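PDB 4DF3: fibrillarin-like rRNA/tRNA 2'-O-methyltransferase from Aeropyrum pernix, which probably catalyses guide-RNA-directed 2'-O-methylation of ribose in rRNA and tRNA, using S-adenosylmethionine as the methyl donor. Local coordinates for residues T30-Y40 and T90-P101; E77-G85 and V145-V155. The protein carries 2 engineered substitutions. All blocks are in the same frame, centred on the assembly; numbering follows the deposited sequence.

Contact 1: T30-Y40 and T90-P101. With SAM (S-adenosylmethionine), chain C.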
loop_
_atom_site.group_PDB
_atom_site.type_symbol
_atom_site.label_atom_id
_atom_site.label_comp_id
_atom_site.label_asym_id
_atom_site.label_seq_id
_atom_site.Cartn_x
_atom_site.Cartn_y
_atom_site.Cartn_z
ATOM N N THR A 30 -6.961 -5.026 -9.650
ATOM C CA THR A 30 -6.157 -4.142 -10.457
ATOM C C THR A 30 -5.874 -4.850 -11.839
ATOM O O THR A 30 -6.020 -6.030 -11.971
ATOM C CB THR A 30 -4.861 -3.793 -9.780
ATOM O OG1 THR A 30 -4.209 -4.996 -9.315
ATOM C CG2 THR A 30 -5.126 -2.835 -8.692
ATOM N N LYS A 31 -5.494 -4.074 -12.849
ATOM C CA LYS A 31 -5.170 -4.661 -14.136
ATOM C C LYS A 31 -3.754 -5.188 -14.077
ATOM O O LYS A 31 -2.808 -4.449 -13.726
ATOM C CB LYS A 31 -5.269 -3.601 -15.235
ATOM C CG LYS A 31 -5.148 -4.198 -16.640
ATOM C CD LYS A 31 -5.327 -3.076 -17.704
ATOM C CE LYS A 31 -6.837 -2.770 -17.826
ATOM N NZ LYS A 31 -7.138 -1.754 -18.916
ATOM N N ASN A 32 -3.611 -6.450 -14.470
ATOM C CA ASN A 32 -2.338 -7.120 -14.297
ATOM C C ASN A 32 -1.237 -6.488 -15.170
ATOM O O ASN A 32 -1.311 -6.526 -16.412
ATOM C CB ASN A 32 -2.504 -8.632 -14.543
ATOM C CG ASN A 32 -1.332 -9.455 -13.955
ATOM O OD1 ASN A 32 -0.313 -8.880 -13.550
ATOM N ND2 ASN A 32 -1.495 -10.794 -13.861
ATOM N N LEU A 33 -0.209 -5.905 -14.540
ATOM C CA LEU A 33 0.949 -5.403 -15.348
ATOM C C LEU A 33 1.709 -6.537 -16.029
ATOM O O LEU A 33 2.444 -6.279 -17.000
ATOM C CB LEU A 33 1.955 -4.667 -14.481
ATOM C CG LEU A 33 3.020 -3.818 -15.165
ATOM C CD1 LEU A 33 2.396 -2.692 -16.010
ATOM C CD2 LEU A 33 3.916 -3.213 -14.051
ATOM N N VAL A 34 1.630 -7.747 -15.465
ATOM C CA VAL A 34 2.358 -8.900 -16.038
ATOM C C VAL A 34 1.380 -10.047 -16.278
ATOM O O VAL A 34 1.316 -10.974 -15.440
ATOM C CB VAL A 34 3.452 -9.397 -15.120
ATOM C CG1 VAL A 34 4.292 -10.491 -15.906
ATOM C CG2 VAL A 34 4.365 -8.271 -14.770
ATOM N N PRO A 35 0.566 -9.913 -17.351
ATOM C CA PRO A 35 -0.543 -10.810 -17.619
ATOM C C PRO A 35 0.019 -12.205 -17.658
ATOM O O PRO A 35 1.109 -12.374 -18.203
ATOM C CB PRO A 35 -1.044 -10.364 -18.994
ATOM C CG PRO A 35 -0.498 -9.081 -19.253
ATOM C CD PRO A 35 0.648 -8.835 -18.358
ATOM N N GLY A 36 -0.659 -13.155 -17.005
ATOM C CA GLY A 36 -0.160 -14.535 -16.833
ATOM C C GLY A 36 0.543 -14.839 -15.511
ATOM O O GLY A 36 0.879 -15.994 -15.235
ATOM N N GLN A 37 0.798 -13.826 -14.684
ATOM C CA GLN A 37 1.543 -14.063 -13.435
ATOM C C GLN A 37 0.719 -13.746 -12.196
ATOM O O GLN A 37 -0.054 -12.787 -12.164
ATOM C CB GLN A 37 2.889 -13.300 -13.423
ATOM C CG GLN A 37 3.724 -13.457 -14.713
ATOM C CD GLN A 37 4.918 -14.454 -14.609
ATOM O OE1 GLN A 37 4.902 -15.411 -13.822
ATOM N NE2 GLN A 37 5.941 -14.223 -15.421
ATOM N N ARG A 38 0.905 -14.573 -11.181
ATOM C CA ARG A 38 0.126 -14.556 -9.955
ATOM C C ARG A 38 1.081 -14.438 -8.735
ATOM O O ARG A 38 1.969 -15.300 -8.543
ATOM C CB ARG A 38 -0.724 -15.848 -9.930
ATOM C CG ARG A 38 -1.531 -16.157 -8.649
ATOM C CD ARG A 38 -2.038 -17.623 -8.592
ATOM N NE ARG A 38 -3.445 -17.764 -9.002
ATOM C CZ ARG A 38 -3.869 -18.087 -10.230
ATOM N NH1 ARG A 38 -3.007 -18.313 -11.223
ATOM N NH2 ARG A 38 -5.174 -18.186 -10.468
ATOM N N VAL A 39 0.888 -13.406 -7.902
ATOM C CA VAL A 39 1.839 -13.068 -6.799
ATOM C C VAL A 39 1.631 -13.791 -5.451
ATOM O O VAL A 39 2.598 -14.259 -4.828
ATOM C CB VAL A 39 1.936 -11.493 -6.558
ATOM C CG1 VAL A 39 2.635 -11.146 -5.235
ATOM C CG2 VAL A 39 2.599 -10.791 -7.728
ATOM N N TYR A 40 0.392 -13.853 -4.971
ATOM C CA TYR A 40 0.109 -14.478 -3.669
ATOM C C TYR A 40 -1.105 -15.421 -3.689
ATOM O O TYR A 40 -1.940 -15.423 -2.759
ATOM C CB TYR A 40 -0.045 -13.393 -2.600
ATOM C CG TYR A 40 -1.086 -12.342 -2.894
ATOM C CD1 TYR A 40 -2.324 -12.382 -2.254
ATOM C CD2 TYR A 40 -0.814 -11.260 -3.747
ATOM C CE1 TYR A 40 -3.295 -11.395 -2.489
ATOM C CE2 TYR A 40 -1.768 -10.285 -3.998
ATOM C CZ TYR A 40 -3.006 -10.346 -3.377
ATOM O OH TYR A 40 -4.013 -9.367 -3.572
ATOM N N THR A 90 2.948 -8.416 -1.605
ATOM C CA THR A 90 1.475 -8.468 -1.741
ATOM C C THR A 90 0.797 -7.131 -2.114
ATOM O O THR A 90 0.167 -7.006 -3.189
ATOM C CB THR A 90 0.865 -9.033 -0.470
ATOM O OG1 THR A 90 1.221 -10.431 -0.379
ATOM C CG2 THR A 90 -0.646 -8.944 -0.567
ATOM N N THR A 91 0.926 -6.118 -1.252
ATOM C CA THR A 91 0.286 -4.831 -1.513
ATOM C C THR A 91 1.097 -4.108 -2.601
ATOM O O THR A 91 0.522 -3.400 -3.461
ATOM C CB THR A 91 0.202 -4.000 -0.217
ATOM O OG1 THR A 91 -0.612 -4.727 0.754
ATOM C CG2 THR A 91 -0.359 -2.621 -0.524
ATOM N N ALA A 92 2.433 -4.234 -2.546
ATOM C CA ALA A 92 3.238 -3.537 -3.578
ATOM C C ALA A 92 2.895 -4.034 -4.977
ATOM O O ALA A 92 3.004 -3.278 -5.938
ATOM C CB ALA A 92 4.733 -3.681 -3.296
ATOM N N SER A 93 2.475 -5.289 -5.127
ATOM C CA SER A 93 2.218 -5.754 -6.497
ATOM C C SER A 93 1.025 -4.991 -7.085
ATOM O O SER A 93 0.974 -4.694 -8.287
ATOM C CB SER A 93 1.931 -7.292 -6.555
ATOM O OG SER A 93 0.740 -7.647 -5.835
ATOM N N HIS A 94 0.020 -4.741 -6.254
ATOM C CA HIS A 94 -1.082 -3.918 -6.720
ATOM C C HIS A 94 -0.698 -2.460 -6.941
ATOM O O HIS A 94 -1.221 -1.833 -7.926
ATOM C CB HIS A 94 -2.313 -4.052 -5.769
ATOM C CG HIS A 94 -2.870 -5.452 -5.751
ATOM N ND1 HIS A 94 -3.719 -5.952 -6.724
ATOM C CD2 HIS A 94 -2.661 -6.455 -4.872
ATOM C CE1 HIS A 94 -3.979 -7.225 -6.451
ATOM N NE2 HIS A 94 -3.368 -7.543 -5.319
ATOM N N MET A 95 0.174 -1.912 -6.110
ATOM C CA MET A 95 0.676 -0.539 -6.390
ATOM C C MET A 95 1.378 -0.565 -7.761
ATOM O O MET A 95 1.165 0.330 -8.594
ATOM C CB MET A 95 1.650 -0.063 -5.338
ATOM C CG MET A 95 0.981 0.197 -4.062
ATOM S SD MET A 95 2.300 0.554 -2.887
ATOM C CE MET A 95 1.487 1.117 -1.398
ATOM N N SER A 96 2.166 -1.615 -8.007
ATOM C CA SER A 96 2.914 -1.771 -9.279
ATOM C C SER A 96 1.928 -1.809 -10.463
ATOM O O SER A 96 2.162 -1.097 -11.464
ATOM C CB SER A 96 3.821 -3.042 -9.228
ATOM O OG SER A 96 4.171 -3.488 -10.522
ATOM N N ASP A 97 0.804 -2.565 -10.324
ATOM C CA ASP A 97 -0.221 -2.507 -11.369
ATOM C C ASP A 97 -0.716 -1.066 -11.676
ATOM O O ASP A 97 -0.872 -0.709 -12.830
ATOM C CB ASP A 97 -1.428 -3.388 -11.023
ATOM C CG ASP A 97 -1.116 -4.875 -11.096
ATOM O OD1 ASP A 97 -0.130 -5.299 -11.782
ATOM O OD2 ASP A 97 -1.898 -5.668 -10.489
ATOM N N ILE A 98 -1.053 -0.314 -10.621
ATOM C CA ILE A 98 -1.673 1.025 -10.768
ATOM C C ILE A 98 -0.714 2.020 -11.339
ATOM O O ILE A 98 -1.050 2.760 -12.280
ATOM C CB ILE A 98 -2.212 1.499 -9.387
ATOM C CG1 ILE A 98 -3.370 0.543 -9.009
ATOM C CG2 ILE A 98 -2.766 2.927 -9.412
ATOM C CD1 ILE A 98 -3.709 0.653 -7.496
ATOM N N ILE A 99 0.501 2.016 -10.796
ATOM C CA ILE A 99 1.490 3.030 -11.217
ATOM C C ILE A 99 1.999 2.819 -12.610
ATOM O O ILE A 99 2.418 3.791 -13.266
ATOM C CB ILE A 99 2.707 3.180 -10.235
ATOM C CG1 ILE A 99 3.624 1.979 -10.261
ATOM C CG2 ILE A 99 2.178 3.516 -8.822
ATOM C CD1 ILE A 99 4.716 2.003 -9.107
ATOM N N GLY A 100 1.959 1.556 -13.075
ATOM C CA GLY A 100 2.326 1.226 -14.474
ATOM C C GLY A 100 3.827 1.297 -14.711
ATOM O O GLY A 100 4.603 1.495 -13.788
ATOM N N PRO A 101 4.256 1.117 -15.977
ATOM C CA PRO A 101 5.706 1.008 -16.335
ATOM C C PRO A 101 6.593 2.207 -16.022
ATOM O O PRO A 101 7.826 2.009 -15.810
ATOM C CB PRO A 101 5.664 0.787 -17.856
ATOM C CG PRO A 101 4.426 1.525 -18.294
ATOM C CD PRO A 101 3.393 1.096 -17.177
HETATM N N SAM C . 3.262 -4.188 3.645
HETATM C CA SAM C . 3.168 -5.667 3.476
HETATM C C SAM C . 1.899 -5.943 2.665
HETATM O O SAM C . 0.901 -5.199 2.765
HETATM O OXT SAM C . 1.867 -6.905 1.904
HETATM C CB SAM C . 3.074 -6.428 4.844
HETATM C CG SAM C . 4.237 -5.921 5.679
HETATM S SD SAM C . 4.737 -6.969 7.074
HETATM C CE SAM C . 3.366 -6.389 8.106
HETATM C "C5'" SAM C . 6.093 -5.977 7.799
HETATM C "C4'" SAM C . 7.451 -6.212 7.132
HETATM O "O4'" SAM C . 8.406 -5.202 7.452
HETATM C "C3'" SAM C . 8.162 -7.515 7.468
HETATM O "O3'" SAM C . 8.362 -8.167 6.209
HETATM C "C2'" SAM C . 9.432 -7.142 8.250
HETATM O "O2'" SAM C . 10.520 -7.986 7.945
HETATM C "C1'" SAM C . 9.711 -5.730 7.753
HETATM N N9 SAM C . 10.312 -4.823 8.751
HETATM C C8 SAM C . 10.098 -4.715 10.130
HETATM N N7 SAM C . 10.913 -3.700 10.617
HETATM C C5 SAM C . 11.622 -3.189 9.600
HETATM C C6 SAM C . 12.545 -2.159 9.537
HETATM N N6 SAM C . 12.974 -1.420 10.632
HETATM N N1 SAM C . 13.001 -1.940 8.244
HETATM C C2 SAM C . 12.679 -2.594 7.068
HETATM N N3 SAM C . 11.749 -3.614 7.163
HETATM C C4 SAM C . 11.278 -3.893 8.408
HETATM O O HOH W 1 -1.383 -2.666 -14.844
#
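A largely buried, polar interface joins the N-terminal antiparallel sheet to the SAM-binding domain, where strand 26-31 and the loop after it meet helix 90-99 through Thr30, Leu33 and Tyr40. The imidazole of His94 is held through both nitrogens, which fixes its rotation: ND1 donates, close to the ring plane, to Thr30 OG1 at 2.8 Å, while NE2 of His94 hydrogen-bonds Tyr40 OH at 2.6 Å. With chi1 at 50°, Thr30 OG1 sits between its own backbone N and carbonyl carbon, placed to accept from His94 and donate onward to the anti lone pair of Asp97 OD2 (2.7 Å). The second carboxylate oxygen, Asp97 OD1, is approached from above the carboxylate plane by Leu33 N at 2.8 Å, in a nearly straight bond of 169°. Salt bridges to Arg53 and Arg125 are likely to favour the ionised form of this buried acid. Nearer the start of the helix, Thr90 CG2 points at the middle of one Tyr40 face, 3.8 Å from the ring centroid, as a CH-pi contact. Thr91, next to Thr90, donates from OG1 to SAM O (2.6 Å). A helix directly following strand 80-84, the mixed sheet's first strand in the chain, and meeting the cofactor's carboxylate is familiar from Rossmann-like, class I methyltransferases.

Contact 2: E77-G85 and V145-V155. With SAM (S-adenosylmethionine), chain C.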
loop_
_atom_site.group_PDB
_atom_site.type_symbol
_atom_site.label_atom_id
_atom_site.label_comp_id
_atom_site.label_asym_id
_atom_site.label_seq_id
_atom_site.Cartn_x
_atom_site.Cartn_y
_atom_site.Cartn_z
ATOM N N GLU A 77 -1.129 6.525 -11.487
ATOM C CA GLU A 77 -0.277 6.190 -12.619
ATOM C C GLU A 77 0.993 7.046 -12.655
ATOM O O GLU A 77 0.944 8.287 -12.531
ATOM C CB GLU A 77 -1.064 6.363 -13.921
ATOM C CG GLU A 77 -0.225 5.978 -15.139
ATOM C CD GLU A 77 -0.950 6.353 -16.441
ATOM O OE1 GLU A 77 -1.949 7.112 -16.381
ATOM O OE2 GLU A 77 -0.497 5.886 -17.508
ATOM N N GLY A 78 2.126 6.366 -12.773
ATOM C CA GLY A 78 3.461 7.035 -12.806
ATOM C C GLY A 78 4.152 7.460 -11.517
ATOM O O GLY A 78 5.265 8.023 -11.551
ATOM N N ASP A 79 3.481 7.264 -10.387
ATOM C CA ASP A 79 4.032 7.648 -9.113
ATOM C C ASP A 79 5.353 6.879 -8.832
ATOM O O ASP A 79 5.489 5.716 -9.172
ATOM C CB ASP A 79 3.084 7.281 -7.964
ATOM C CG ASP A 79 2.023 8.324 -7.706
ATOM O OD1 ASP A 79 2.029 9.356 -8.378
ATOM O OD2 ASP A 79 1.160 8.077 -6.807
ATOM N N ARG A 80 6.233 7.566 -8.132
ATOM C CA ARG A 80 7.372 6.964 -7.486
ATOM C C ARG A 80 6.990 6.903 -5.996
ATOM O O ARG A 80 6.562 7.944 -5.415
ATOM C CB ARG A 80 8.550 7.925 -7.638
ATOM C CG ARG A 80 8.898 8.268 -9.098
ATOM C CD ARG A 80 9.237 7.084 -9.893
ATOM N NE ARG A 80 9.216 7.337 -11.345
ATOM C CZ ARG A 80 10.300 7.528 -12.112
ATOM N NH1 ARG A 80 11.538 7.506 -11.590
ATOM N NH2 ARG A 80 10.144 7.739 -13.421
ATOM N N ILE A 81 7.136 5.716 -5.389
ATOM C CA ILE A 81 6.626 5.438 -4.042
ATOM C C ILE A 81 7.733 4.829 -3.199
ATOM O O ILE A 81 8.419 3.867 -3.626
ATOM C CB ILE A 81 5.444 4.418 -4.112
ATOM C CG1 ILE A 81 4.226 5.046 -4.822
ATOM C CG2 ILE A 81 4.988 4.001 -2.715
ATOM C CD1 ILE A 81 3.190 4.007 -5.180
ATOM N N LEU A 82 7.919 5.369 -1.997
ATOM C CA LEU A 82 8.831 4.732 -1.082
ATOM C C LEU A 82 7.956 3.851 -0.171
ATOM O O LEU A 82 7.093 4.337 0.556
ATOM C CB LEU A 82 9.567 5.766 -0.226
ATOM C CG LEU A 82 10.416 5.214 0.951
ATOM C CD1 LEU A 82 11.441 4.207 0.401
ATOM C CD2 LEU A 82 11.156 6.431 1.627
ATOM N N TYR A 83 8.239 2.562 -0.192
ATOM C CA TYR A 83 7.425 1.587 0.558
ATOM C C TYR A 83 8.267 0.955 1.674
ATOM O O TYR A 83 9.215 0.191 1.374
ATOM C CB TYR A 83 6.935 0.520 -0.415
ATOM C CG TYR A 83 5.823 -0.384 0.121
ATOM C CD1 TYR A 83 4.779 -0.741 -0.691
ATOM C CD2 TYR A 83 5.874 -0.928 1.415
ATOM C CE1 TYR A 83 3.827 -1.649 -0.248
ATOM C CE2 TYR A 83 4.864 -1.810 1.911
ATOM C CZ TYR A 83 3.876 -2.173 1.045
ATOM O OH TYR A 83 2.900 -3.051 1.454
ATOM N N LEU A 84 7.928 1.311 2.917
ATOM C CA LEU A 84 8.679 0.854 4.085
ATOM C C LEU A 84 8.006 -0.413 4.571
ATOM O O LEU A 84 6.824 -0.375 4.983
ATOM C CB LEU A 84 8.777 1.911 5.187
ATOM C CG LEU A 84 9.436 3.262 4.792
ATOM C CD1 LEU A 84 9.511 4.179 5.997
ATOM C CD2 LEU A 84 10.769 3.110 4.095
ATOM N N GLY A 85 8.724 -1.539 4.481
ATOM C CA GLY A 85 8.147 -2.798 4.987
ATOM C C GLY A 85 7.422 -3.581 3.902
ATOM O O GLY A 85 6.313 -4.108 4.154
ATOM N N VAL A 145 17.413 5.970 -3.609
ATOM C CA VAL A 145 16.014 6.417 -3.603
ATOM C C VAL A 145 15.939 7.867 -3.957
ATOM O O VAL A 145 16.460 8.723 -3.226
ATOM C CB VAL A 145 15.304 6.217 -2.243
ATOM C CG1 VAL A 145 13.835 6.747 -2.307
ATOM C CG2 VAL A 145 15.276 4.749 -1.867
ATOM N N GLU A 146 15.275 8.153 -5.075
ATOM C CA GLU A 146 15.008 9.517 -5.513
ATOM C C GLU A 146 13.830 10.118 -4.742
ATOM O O GLU A 146 13.255 9.455 -3.858
ATOM C CB GLU A 146 14.649 9.498 -7.037
ATOM C CG GLU A 146 13.284 8.796 -7.409
ATOM C CD GLU A 146 13.083 8.708 -8.917
ATOM O OE1 GLU A 146 13.454 9.664 -9.655
ATOM O OE2 GLU A 146 12.599 7.666 -9.383
ATOM N N GLY A 147 13.484 11.367 -5.051
ATOM C CA GLY A 147 12.260 12.014 -4.583
ATOM C C GLY A 147 11.046 11.128 -4.875
ATOM O O GLY A 147 10.867 10.592 -5.998
ATOM N N VAL A 148 10.167 10.996 -3.895
ATOM C CA VAL A 148 8.987 10.186 -4.133
ATOM C C VAL A 148 7.698 10.972 -4.023
ATOM O O VAL A 148 7.620 11.916 -3.252
ATOM C CB VAL A 148 8.953 8.995 -3.157
ATOM C CG1 VAL A 148 10.141 8.021 -3.530
ATOM C CG2 VAL A 148 9.046 9.453 -1.700
ATOM N N ASP A 149 6.702 10.524 -4.762
ATOM C CA ASP A 149 5.377 11.129 -4.719
ATOM C C ASP A 149 4.607 10.719 -3.483
ATOM O O ASP A 149 3.695 11.454 -3.034
ATOM C CB ASP A 149 4.614 10.722 -5.928
ATOM C CG ASP A 149 5.273 11.251 -7.203
ATOM O OD1 ASP A 149 5.211 12.454 -7.386
ATOM O OD2 ASP A 149 5.873 10.479 -7.942
ATOM N N GLY A 150 4.944 9.544 -2.941
ATOM C CA GLY A 150 4.203 9.012 -1.781
ATOM C C GLY A 150 5.115 8.093 -0.945
ATOM O O GLY A 150 6.149 7.569 -1.443
ATOM N N LEU A 151 4.717 7.919 0.282
ATOM C CA LEU A 151 5.456 7.085 1.263
ATOM C C LEU A 151 4.389 6.216 1.906
ATOM O O LEU A 151 3.422 6.688 2.428
ATOM C CB LEU A 151 6.165 7.969 2.283
ATOM C CG LEU A 151 7.075 7.243 3.276
ATOM C CD1 LEU A 151 7.820 8.338 4.056
ATOM C CD2 LEU A 151 6.364 6.304 4.228
ATOM N N TYR A 152 4.579 4.887 1.805
ATOM C CA TYR A 152 3.662 3.960 2.367
ATOM C C TYR A 152 4.456 3.149 3.412
ATOM O O TYR A 152 5.550 2.637 3.110
ATOM C CB TYR A 152 3.202 3.003 1.250
ATOM C CG TYR A 152 2.138 2.013 1.750
ATOM C CD1 TYR A 152 0.775 2.310 1.655
ATOM C CD2 TYR A 152 2.527 0.761 2.317
ATOM C CE1 TYR A 152 -0.187 1.368 2.122
ATOM C CE2 TYR A 152 1.547 -0.194 2.795
ATOM C CZ TYR A 152 0.194 0.177 2.689
ATOM O OH TYR A 152 -0.758 -0.727 3.087
ATOM N N ALA A 153 3.902 3.027 4.619
ATOM C CA ALA A 153 4.683 2.439 5.736
ATOM C C ALA A 153 3.858 1.383 6.407
ATOM O O ALA A 153 2.758 1.665 6.869
ATOM C CB ALA A 153 5.132 3.513 6.742
ATOM N N ASP A 154 4.408 0.177 6.484
ATOM C CA ASP A 154 3.794 -0.907 7.233
ATOM C C ASP A 154 4.899 -1.796 7.791
ATOM O O ASP A 154 5.065 -2.907 7.325
ATOM C CB ASP A 154 2.862 -1.718 6.318
ATOM C CG ASP A 154 2.040 -2.787 7.090
ATOM O OD1 ASP A 154 1.411 -3.638 6.418
ATOM O OD2 ASP A 154 2.075 -2.816 8.357
ATOM N N VAL A 155 5.705 -1.282 8.714
ATOM C CA VAL A 155 6.846 -2.134 9.221
ATOM C C VAL A 155 6.519 -2.963 10.491
ATOM O O VAL A 155 7.345 -3.823 10.929
ATOM C CB VAL A 155 8.135 -1.367 9.427
ATOM C CG1 VAL A 155 8.669 -0.853 8.032
ATOM C CG2 VAL A 155 7.957 -0.219 10.484
HETATM N N SAM C . 3.262 -4.188 3.645
HETATM C CA SAM C . 3.168 -5.667 3.476
HETATM C C SAM C . 1.899 -5.943 2.665
HETATM O O SAM C . 0.901 -5.199 2.765
HETATM O OXT SAM C . 1.867 -6.905 1.904
HETATM C CB SAM C . 3.074 -6.428 4.844
HETATM C CG SAM C . 4.237 -5.921 5.679
HETATM S SD SAM C . 4.737 -6.969 7.074
HETATM C CE SAM C . 3.366 -6.389 8.106
HETATM C "C5'" SAM C . 6.093 -5.977 7.799
HETATM C "C4'" SAM C . 7.451 -6.212 7.132
HETATM O "O4'" SAM C . 8.406 -5.202 7.452
HETATM C "C3'" SAM C . 8.162 -7.515 7.468
HETATM O "O3'" SAM C . 8.362 -8.167 6.209
HETATM C "C2'" SAM C . 9.432 -7.142 8.250
HETATM O "O2'" SAM C . 10.520 -7.986 7.945
HETATM C "C1'" SAM C . 9.711 -5.730 7.753
HETATM N N9 SAM C . 10.312 -4.823 8.751
HETATM C C8 SAM C . 10.098 -4.715 10.130
HETATM N N7 SAM C . 10.913 -3.700 10.617
HETATM C C5 SAM C . 11.622 -3.189 9.600
HETATM C C6 SAM C . 12.545 -2.159 9.537
HETATM N N6 SAM C . 12.974 -1.420 10.632
HETATM N N1 SAM C . 13.001 -1.940 8.244
HETATM C C2 SAM C . 12.679 -2.594 7.068
HETATM N N3 SAM C . 11.749 -3.614 7.163
HETATM C C4 SAM C . 11.278 -3.893 8.408
HETATM O O HOH W 2 5.696 10.929 -10.348
#
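Tyr83 and Tyr152 reach from neighbouring parallel strands of the Rossmann-like sheet to the same face, lying side by side and pointing the same way. Their planes are turned 52° apart, an oblique pairing in which Tyr152 CD2 rests over one face of the Tyr83 ring, toward its rim and 3.5 Å from Tyr83 CZ. With CG of Tyr83 anti to the backbone N (chi1 -167°), the hydroxyl extends to the cofactor: SAM N lies in the ring plane at its edge and donates to Tyr83 OH over a very short 2.5 Å. The same amino group also donates to Gly85 O at 3.1 Å. A leucine in place of Tyr83 would probably leave SAM N without one of its acceptors and open a gap beside the Tyr152 ring. Beneath the rings runs the backbone ladder: Leu82 N to Gly150 O, Tyr152 N to Leu82 O, Leu84 N to Tyr152 O and Asp154 N to Leu84 O. On the reverse face, Leu82 CB packs on Val148 CG2 (4.0 Å). At the far end, Asp149 OD2 accepts from Arg80 N on its anti lone pair (2.9 Å), while Arg80 NH1 forms a salt bridge with Glu146 OE2, the guanidinium and carboxylate planes turned 63° against each other. These strands lie between strands 104-109 and 176-183; helix 90-99 packs on the tyrosine face through Met95, and helix 160-171 covers Leu82, Leu84 and Ala153 on the other.

Overall arrangement
From the N terminus the four segments alternate. Contact 1 closes a loop that runs from the end of strand 26-31, through the rest of the antiparallel sheet and strand 80-84, to helix 90-99. Contact 2 opens within that interval, at 77-85, and closes only at 145-155, after strands 104-109 and 128-132 and the helix between them; the two loops therefore cross. Strand 80-84 and helix 90-99 are consecutive, and they bring the contacts together: Ile99 O probably accepts from Gly78 N, and Thr91 packs on Tyr83. Contact 1 thus ties the N-terminal sheet to the helix, contact 2 joins the central strands, and both touch SAM.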